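Local coordinates for methanol--corrinoid protein (PDB 2I2X) that carries the methyl group of methanol on its corrinoid cofactor, receiving it through MtaB and yielding it to coenzyme M through MtaA in methanogenesis, at residues Lys174-Leu178 against Ile237-Ile242. Residues are numbered along the deposited sequence; the frame is centred on the assembly and turned at random.
Sequences KPIML and IADAII
Ile176 and Met177 pack against Ile237, Ala238, Ile241 and Ile242 where the central strand of the Rossmann-like B12-binding domain, 177-181, begins against helix 233-242. The strand is the third in sequence but lies in the middle of the parallel sheet, flanked by strands 125-130 and 207-210, and the helix follows the last strand and packs on one face of the sheet. The side chains meet through apolar atoms alone.

The inner half of the contact belongs to Met177. With CG anti to the backbone N (chi1 156°), the side chain leaves the strand for the helix and then bends at both following torsions, which lays the thioether against the helix at Ile237 and Ala238. SD reaches Ile237 CG2 at 3.8 Å and Ala238 CB at 3.9 Å, sulfur against methyl on two successive residues. CE continues past SD to the same Ile237 methyl, while Ile241 CD1 is a looser neighbour at 4.4 Å from Met177 CE. The side chains of Met177 and Ile237 cross at about a right angle, and Val126 and Ala208 of the adjoining strands also border the methionine. Trimmed to an alanine here, the side chain would lose SD and CE, which would probably open a gap against the helix and leave the Ile237 and Ala238 methyls without their sulfur partner. The side chain of Ile237 lies about 6 Å from the bound corrinoid.

The outer half is built on Ile176, just ahead of the strand, where the contact is partly exposed. The backbone of Ile176 is hydrogen-bonded to that of Thr125, while Tyr152 touches both Ile176 and Ala238. Ile241 projects CG2, the branch anti to the backbone N, against this residue, 4.0 Å from Ile176 CB and, methyl against backbone carbonyl, 3.8 Å from Ile176 O. Farther out, Ile176 and Ile242 cross nearly perpendicularly, their CD1 methyls meeting at 4.0 Å.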
# COMPACT_ATOMS: atom_id res chain seq x y z
N LYS B 174 -13.56 -22.77 -37.00
CA LYS B 174 -13.46 -23.98 -36.19
C LYS B 174 -12.05 -24.11 -35.62
O LYS B 174 -11.29 -25.00 -36.00
CB LYS B 174 -13.90 -25.23 -36.97
CG LYS B 174 -15.41 -25.51 -36.96
CD LYS B 174 -15.78 -26.58 -38.00
CE LYS B 174 -17.29 -26.64 -38.23
NZ LYS B 174 -17.64 -26.65 -39.70
N PRO B 175 -11.71 -23.20 -34.70
CA PRO B 175 -10.36 -23.16 -34.16
C PRO B 175 -10.19 -24.23 -33.09
O PRO B 175 -11.17 -24.75 -32.55
CB PRO B 175 -10.30 -21.77 -33.54
CG PRO B 175 -11.69 -21.49 -33.10
CD PRO B 175 -12.57 -22.16 -34.11
N ILE B 176 -8.94 -24.55 -32.79
CA ILE B 176 -8.64 -25.51 -31.74
C ILE B 176 -8.59 -24.83 -30.36
O ILE B 176 -8.75 -25.48 -29.32
CB ILE B 176 -7.31 -26.23 -32.03
CG1 ILE B 176 -6.24 -25.21 -32.47
CG2 ILE B 176 -7.53 -27.32 -33.10
CD1 ILE B 176 -4.84 -25.52 -31.98
N MET B 177 -8.40 -23.51 -30.38
CA MET B 177 -8.15 -22.74 -29.18
C MET B 177 -8.60 -21.30 -29.30
O MET B 177 -8.36 -20.63 -30.31
CB MET B 177 -6.66 -22.80 -28.87
CG MET B 177 -6.15 -21.67 -28.04
SD MET B 177 -4.90 -22.31 -26.95
CE MET B 177 -5.95 -23.06 -25.71
N LEU B 178 -9.24 -20.81 -28.24
CA LEU B 178 -9.65 -19.42 -28.16
C LEU B 178 -8.81 -18.70 -27.11
O LEU B 178 -8.74 -19.15 -25.97
CB LEU B 178 -11.13 -19.36 -27.76
CG LEU B 178 -11.77 -17.98 -27.62
CD1 LEU B 178 -11.82 -17.32 -28.99
CD2 LEU B 178 -13.16 -18.12 -27.02
N ILE B 237 0.17 -24.05 -24.30
CA ILE B 237 -1.18 -24.52 -24.00
C ILE B 237 -1.91 -25.02 -25.26
O ILE B 237 -2.86 -25.80 -25.17
CB ILE B 237 -2.00 -23.41 -23.26
CG1 ILE B 237 -3.25 -23.98 -22.58
CG2 ILE B 237 -2.33 -22.22 -24.17
CD1 ILE B 237 -3.04 -24.30 -21.13
N ALA B 238 -1.43 -24.59 -26.43
CA ALA B 238 -1.99 -25.02 -27.72
C ALA B 238 -1.32 -26.30 -28.21
O ALA B 238 -1.91 -27.06 -28.99
CB ALA B 238 -1.86 -23.91 -28.75
N ASP B 239 -0.09 -26.54 -27.75
CA ASP B 239 0.64 -27.78 -28.04
C ASP B 239 -0.02 -29.00 -27.36
O ASP B 239 0.03 -30.11 -27.89
CB ASP B 239 2.11 -27.66 -27.64
CG ASP B 239 2.95 -26.88 -28.66
OD1 ASP B 239 2.46 -26.61 -29.77
OD2 ASP B 239 4.10 -26.55 -28.34
N ALA B 240 -0.63 -28.77 -26.20
CA ALA B 240 -1.36 -29.82 -25.47
C ALA B 240 -2.71 -30.18 -26.11
O ALA B 240 -3.23 -31.28 -25.89
CB ALA B 240 -1.55 -29.42 -24.01
N ILE B 241 -3.27 -29.25 -26.89
CA ILE B 241 -4.46 -29.52 -27.70
C ILE B 241 -4.05 -30.43 -28.85
O ILE B 241 -4.77 -31.36 -29.20
CB ILE B 241 -5.11 -28.23 -28.28
CG1 ILE B 241 -5.18 -27.10 -27.23
CG2 ILE B 241 -6.49 -28.53 -28.90
CD1 ILE B 241 -5.95 -27.41 -25.96
N ILE B 242 -2.88 -30.14 -29.43
CA ILE B 242 -2.29 -30.97 -30.49
C ILE B 242 -1.75 -32.29 -29.91
O ILE B 242 -1.63 -33.29 -30.63
CB ILE B 242 -1.20 -30.17 -31.30
CG1 ILE B 242 -1.79 -28.89 -31.90
CG2 ILE B 242 -0.58 -31.02 -32.41
CD1 ILE B 242 -3.13 -29.08 -32.62